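Local atomic coordinates of copper homeostasis protein CutC (Streptococcus agalactiae, PDB entry 2BDQ), a protein that probably binds copper ions and is thought to take part in copper homeostasis in the cytoplasm, although this role remains putative. Residues L119-H124 with L145-I150; K137-L142 with N177-M182. One frame throughout, in Å; residues are numbered along the deposited sequence.

Interaction 1. Residues L119-H124 with L145-I150; sequences LPLVFH and LGFTRI
Two aromatic torsions set up the contact: the CG of F123 stands anti to its backbone N (chi1 -159°), while F147 turns away from a staggered position (chi1 -91°) and brings its ring end back toward strand 121-123, with its CE1 edge against V122 C. There F123 presents its edge to one face of F147, an offset edge-to-face pair with planes at 63° and centroids 5.9 Å apart. On the opposite face of F147 sits L121, whose CB lies 3.9 Å from the ring centroid in a CH-pi contact. The ring is thus held between two residues of one strand, with L142 of helix 135-144 also touching it. Beside this apolar cluster the backbones pair. L121 O accepts two amide bonds, from T148 N at 2.7 Å and, longer, from R149 N at 3.3 Å, so one carbonyl serves two successive amides. F123 N then reaches R149 O at 3.1 Å. A water accepts from L121 N at 3.1 Å and meets T148 OG1 at 2.7 Å. V122 and R149 lie on the other side of the sheet, R149 laying its CG against V122 CB at 3.7 Å. G146, in a Schellman motif, ends the preceding helix. Strand, helix and parallel strand make up a right-handed beta-alpha-beta crossover, the repeating unit of a TIM barrel, with F123 and I150 facing the helix layer and V122 and R149 the barrel interior.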
loop_
_atom_site.group_PDB
_atom_site.type_symbol
_atom_site.label_atom_id
_atom_site.label_comp_id
_atom_site.label_asym_id
_atom_site.label_seq_id
_atom_site.Cartn_x
_atom_site.Cartn_y
_atom_site.Cartn_z
ATOM N N LEU A 119 15.903 14.655 8.404
ATOM C CA LEU A 119 15.796 13.289 8.903
ATOM C C LEU A 119 16.799 12.386 8.189
ATOM O O LEU A 119 17.207 12.669 7.059
ATOM C CB LEU A 119 14.379 12.732 8.715
ATOM C CG LEU A 119 13.193 13.420 9.404
ATOM C CD1 LEU A 119 12.026 12.448 9.385
ATOM C CD2 LEU A 119 13.516 13.811 10.840
ATOM N N PRO A 120 17.236 11.303 8.858
ATOM C CA PRO A 120 18.193 10.351 8.284
ATOM C C PRO A 120 17.619 9.786 6.989
ATOM O O PRO A 120 16.432 9.456 6.928
ATOM C CB PRO A 120 18.306 9.282 9.363
ATOM C CG PRO A 120 18.099 10.057 10.626
ATOM C CD PRO A 120 16.950 10.975 10.267
ATOM N N LEU A 121 18.460 9.672 5.966
ATOM C CA LEU A 121 18.022 9.167 4.674
ATOM C C LEU A 121 18.728 7.892 4.242
ATOM O O LEU A 121 19.939 7.750 4.412
ATOM C CB LEU A 121 18.232 10.232 3.597
ATOM C CG LEU A 121 17.443 11.531 3.738
ATOM C CD1 LEU A 121 17.938 12.534 2.704
ATOM C CD2 LEU A 121 15.958 11.256 3.548
ATOM N N VAL A 122 17.958 6.960 3.688
ATOM C CA VAL A 122 18.509 5.708 3.197
ATOM C C VAL A 122 18.070 5.462 1.757
ATOM O O VAL A 122 16.912 5.687 1.404
ATOM C CB VAL A 122 18.117 4.508 4.121
ATOM C CG1 VAL A 122 16.748 4.703 4.691
ATOM C CG2 VAL A 122 18.203 3.196 3.350
ATOM N N PHE A 123 19.030 5.044 0.929
ATOM C CA PHE A 123 18.815 4.735 -0.487
ATOM C C PHE A 123 18.604 3.212 -0.527
ATOM O O PHE A 123 19.432 2.450 -0.011
ATOM C CB PHE A 123 20.063 5.153 -1.293
ATOM C CG PHE A 123 19.810 5.350 -2.771
ATOM C CD1 PHE A 123 19.806 4.272 -3.651
ATOM C CD2 PHE A 123 19.528 6.608 -3.270
ATOM C CE1 PHE A 123 19.514 4.455 -5.008
ATOM C CE2 PHE A 123 19.237 6.798 -4.623
ATOM C CZ PHE A 123 19.229 5.718 -5.491
ATOM N N HIS A 124 17.500 2.765 -1.120
ATOM C CA HIS A 124 17.204 1.333 -1.142
ATOM C C HIS A 124 17.769 0.497 -2.294
ATOM O O HIS A 124 18.655 0.936 -3.024
ATOM C CB HIS A 124 15.690 1.122 -1.038
ATOM C CG HIS A 124 14.899 1.871 -2.062
ATOM N ND1 HIS A 124 15.182 1.812 -3.413
ATOM C CD2 HIS A 124 13.809 2.665 -1.946
ATOM C CE1 HIS A 124 14.299 2.532 -4.078
ATOM N NE2 HIS A 124 13.451 3.062 -3.210
ATOM N N LEU A 145 24.980 13.954 -0.993
ATOM C CA LEU A 145 23.568 14.269 -0.834
ATOM C C LEU A 145 23.131 14.175 0.625
ATOM O O LEU A 145 21.971 14.429 0.947
ATOM C CB LEU A 145 22.727 13.329 -1.686
ATOM C CG LEU A 145 22.868 13.552 -3.189
ATOM C CD1 LEU A 145 22.185 12.441 -3.950
ATOM C CD2 LEU A 145 22.265 14.902 -3.551
ATOM N N GLY A 146 24.054 13.793 1.503
ATOM C CA GLY A 146 23.734 13.694 2.918
ATOM C C GLY A 146 22.973 12.458 3.363
ATOM O O GLY A 146 22.267 12.509 4.370
ATOM N N PHE A 147 23.111 11.358 2.622
ATOM C CA PHE A 147 22.440 10.103 2.956
ATOM C C PHE A 147 23.153 9.390 4.105
ATOM O O PHE A 147 24.374 9.448 4.208
ATOM C CB PHE A 147 22.394 9.193 1.727
ATOM C CG PHE A 147 21.158 9.365 0.900
ATOM C CD1 PHE A 147 20.110 8.445 0.994
ATOM C CD2 PHE A 147 21.026 10.453 0.036
ATOM C CE1 PHE A 147 18.950 8.609 0.240
ATOM C CE2 PHE A 147 19.866 10.619 -0.718
ATOM C CZ PHE A 147 18.822 9.687 -0.613
ATOM N N THR A 148 22.380 8.711 4.949
ATOM C CA THR A 148 22.904 7.988 6.111
ATOM C C THR A 148 23.330 6.550 5.819
ATOM O O THR A 148 24.351 6.094 6.319
ATOM C CB THR A 148 21.864 7.986 7.255
ATOM O OG1 THR A 148 21.534 9.339 7.593
ATOM C CG2 THR A 148 22.415 7.290 8.491
ATOM N N ARG A 149 22.538 5.823 5.039
ATOM C CA ARG A 149 22.904 4.457 4.693
ATOM C C ARG A 149 22.326 4.002 3.370
ATOM O O ARG A 149 21.455 4.659 2.785
ATOM C CB ARG A 149 22.517 3.466 5.804
ATOM C CG ARG A 149 21.057 3.398 6.111
ATOM C CD ARG A 149 20.734 2.271 7.097
ATOM N NE ARG A 149 19.423 2.538 7.670
ATOM C CZ ARG A 149 19.206 3.453 8.608
ATOM N NH1 ARG A 149 20.225 4.161 9.082
ATOM N NH2 ARG A 149 17.970 3.696 9.035
ATOM N N ILE A 150 22.838 2.870 2.907
ATOM C CA ILE A 150 22.440 2.279 1.646
ATOM C C ILE A 150 22.080 0.817 1.861
ATOM O O ILE A 150 22.860 0.049 2.442
ATOM C CB ILE A 150 23.595 2.325 0.616
ATOM C CG1 ILE A 150 24.156 3.742 0.520
ATOM C CG2 ILE A 150 23.099 1.854 -0.741
ATOM C CD1 ILE A 150 25.344 3.867 -0.416
HETATM O O HOH W 1 20.925 11.582 6.176
#

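Interaction 2. Residues K137-L142 with N177-M182; sequences KSIDQL and NRIEIM
D140 OD2 is gripped by both terminal nitrogens of R178, NH2 at 2.7 Å and NH1 at 2.9 Å, in an end-on salt bridge that spends two donors on a single oxygen. The pair sits in the outer layer of a TIM barrel, where helix 135-144 packs over the loop that leads into strand 180-183. D140 OD2 lies close to the guanidinium plane, but the two flat groups are turned 58° apart: NH1 comes nearly along the C-O bond of D140, and NH2 from the anti side, out of the carboxylate plane. A bend in the arginine chain (chi3 -65°) carries its head to the helix. Partners outside the two segments hold both ends: D140 OD1 bonds Y174 OH, R178 NH1 also reaches Y174 O, and R178 NE bonds A175 O. The last turn of helix 165-175 therefore helps to fix the rotation of the guanidinium, and the carboxylate should tend to stay ionised beside it. Next to the salt bridge the contact turns apolar. I139, which also touches L171 of helix 165-175, puts its CG2 4.0 Å from R178 NH1, the two side chains crossing at about a right angle. I179 points both branches at the helix: its CG2 meets I139 CG2 at 4.1 Å, and its CD1 comes to 4.2 Å from L142 CB.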
loop_
_atom_site.group_PDB
_atom_site.type_symbol
_atom_site.label_atom_id
_atom_site.label_comp_id
_atom_site.label_asym_id
_atom_site.label_seq_id
_atom_site.Cartn_x
_atom_site.Cartn_y
_atom_site.Cartn_z
ATOM N N LYS A 137 31.024 5.607 -7.543
ATOM C CA LYS A 137 30.767 7.035 -7.695
ATOM C C LYS A 137 29.424 7.360 -7.053
ATOM O O LYS A 137 29.266 8.388 -6.389
ATOM C CB LYS A 137 30.725 7.415 -9.175
ATOM C CG LYS A 137 32.056 7.245 -9.893
ATOM C CD LYS A 137 31.882 6.516 -11.225
ATOM C CE LYS A 137 32.712 5.241 -11.240
ATOM N NZ LYS A 137 32.444 4.398 -10.029
ATOM N N SER A 138 28.455 6.472 -7.263
ATOM C CA SER A 138 27.124 6.649 -6.703
ATOM C C SER A 138 27.205 6.815 -5.185
ATOM O O SER A 138 26.473 7.606 -4.608
ATOM C CB SER A 138 26.245 5.451 -7.069
ATOM O OG SER A 138 26.138 5.325 -8.480
ATOM N N ILE A 139 28.114 6.078 -4.553
ATOM C CA ILE A 139 28.298 6.162 -3.113
ATOM C C ILE A 139 28.739 7.577 -2.749
ATOM O O ILE A 139 28.182 8.199 -1.839
ATOM C CB ILE A 139 29.344 5.124 -2.626
ATOM C CG1 ILE A 139 28.730 3.718 -2.688
ATOM C CG2 ILE A 139 29.807 5.460 -1.213
ATOM C CD1 ILE A 139 29.691 2.585 -2.301
ATOM N N ASP A 140 29.736 8.084 -3.470
ATOM C CA ASP A 140 30.247 9.437 -3.245
ATOM C C ASP A 140 29.111 10.437 -3.399
ATOM O O ASP A 140 29.010 11.385 -2.630
ATOM C CB ASP A 140 31.354 9.766 -4.256
ATOM C CG ASP A 140 32.643 9.014 -3.977
ATOM O OD1 ASP A 140 33.413 8.784 -4.932
ATOM O OD2 ASP A 140 32.897 8.667 -2.805
ATOM N N GLN A 141 28.260 10.220 -4.401
ATOM C CA GLN A 141 27.133 11.112 -4.641
ATOM C C GLN A 141 26.140 11.032 -3.492
ATOM O O GLN A 141 25.586 12.051 -3.081
ATOM C CB GLN A 141 26.422 10.748 -5.937
ATOM C CG GLN A 141 27.189 11.090 -7.198
ATOM C CD GLN A 141 26.508 10.540 -8.435
ATOM O OE1 GLN A 141 26.858 10.894 -9.557
ATOM N NE2 GLN A 141 25.534 9.657 -8.234
ATOM N N LEU A 142 25.909 9.828 -2.976
ATOM C CA LEU A 142 24.975 9.671 -1.865
ATOM C C LEU A 142 25.529 10.343 -0.615
ATOM O O LEU A 142 24.776 10.903 0.182
ATOM C CB LEU A 142 24.699 8.191 -1.589
ATOM C CG LEU A 142 23.879 7.476 -2.662
ATOM C CD1 LEU A 142 23.706 6.022 -2.267
ATOM C CD2 LEU A 142 22.526 8.165 -2.832
ATOM N N ASN A 177 33.431 4.200 6.004
ATOM C CA ASN A 177 32.675 4.776 7.112
ATOM C C ASN A 177 32.013 6.119 6.861
ATOM O O ASN A 177 31.546 6.760 7.804
ATOM C CB ASN A 177 33.570 4.872 8.346
ATOM C CG ASN A 177 34.030 3.513 8.827
ATOM O OD1 ASN A 177 33.212 2.660 9.183
ATOM N ND2 ASN A 177 35.340 3.298 8.834
ATOM N N ARG A 178 31.973 6.557 5.606
ATOM C CA ARG A 178 31.338 7.838 5.290
ATOM C C ARG A 178 29.832 7.646 5.217
ATOM O O ARG A 178 29.057 8.598 5.310
ATOM C CB ARG A 178 31.848 8.377 3.952
ATOM C CG ARG A 178 33.305 8.810 3.956
ATOM C CD ARG A 178 33.699 9.239 2.569
ATOM N NE ARG A 178 33.638 8.109 1.652
ATOM C CZ ARG A 178 33.375 8.199 0.353
ATOM N NH1 ARG A 178 33.352 7.105 -0.390
ATOM N NH2 ARG A 178 33.110 9.373 -0.199
ATOM N N ILE A 179 29.427 6.397 5.043
ATOM C CA ILE A 179 28.021 6.063 4.961
ATOM C C ILE A 179 27.865 4.576 5.251
ATOM O O ILE A 179 28.696 3.772 4.837
ATOM C CB ILE A 179 27.461 6.402 3.560
ATOM C CG1 ILE A 179 25.950 6.176 3.540
ATOM C CG2 ILE A 179 28.156 5.556 2.504
ATOM C CD1 ILE A 179 25.280 6.734 2.311
ATOM N N GLU A 180 26.802 4.219 5.965
ATOM C CA GLU A 180 26.553 2.828 6.332
ATOM C C GLU A 180 26.011 1.958 5.213
ATOM O O GLU A 180 25.167 2.385 4.429
ATOM C CB GLU A 180 25.584 2.763 7.521
ATOM C CG GLU A 180 26.210 3.064 8.885
ATOM C CD GLU A 180 27.276 2.037 9.296
ATOM O OE1 GLU A 180 28.477 2.266 9.013
ATOM O OE2 GLU A 180 26.912 0.988 9.887
ATOM N N ILE A 181 26.493 0.722 5.161
ATOM C CA ILE A 181 26.045 -0.230 4.160
ATOM C C ILE A 181 25.210 -1.309 4.865
ATOM O O ILE A 181 25.638 -1.896 5.863
ATOM C CB ILE A 181 27.231 -0.915 3.462
ATOM C CG1 ILE A 181 28.048 0.117 2.676
ATOM C CG2 ILE A 181 26.716 -2.031 2.568
ATOM C CD1 ILE A 181 27.344 0.698 1.468
HETATM N N MSE A 182 24.023 -1.577 4.337
HETATM C CA MSE A 182 23.153 -2.584 4.915
HETATM C C MSE A 182 22.816 -3.632 3.862
HETATM O O MSE A 182 22.513 -3.293 2.724
HETATM C CB MSE A 182 21.876 -1.923 5.458
HETATM C CG MSE A 182 20.810 -2.914 5.925
HETATM SE SE MSE A 182 19.402 -2.126 7.012
HETATM C CE MSE A 182 18.711 -0.785 5.777
#

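Following the chain from the N terminus, four barrel strands pass before strand 121-123, which is followed by helix 135-144, strand 149-152, helix 165-175 and strand 180-183. Interaction 1 closes a loop of 20 residues that holds the first of these helices, and joins neighbouring parallel strands. Interaction 2 starts inside that loop and ends beyond it, spanning 34 residues, so the two cross rather than nest. One works within the barrel sheet, the other between the helix layer and the loop leading into strand 180-183. They meet at strand 149-152, where I150 O and M182 N lie 2.8 Å apart, probably hydrogen-bonded, tying consecutive units of the barrel together.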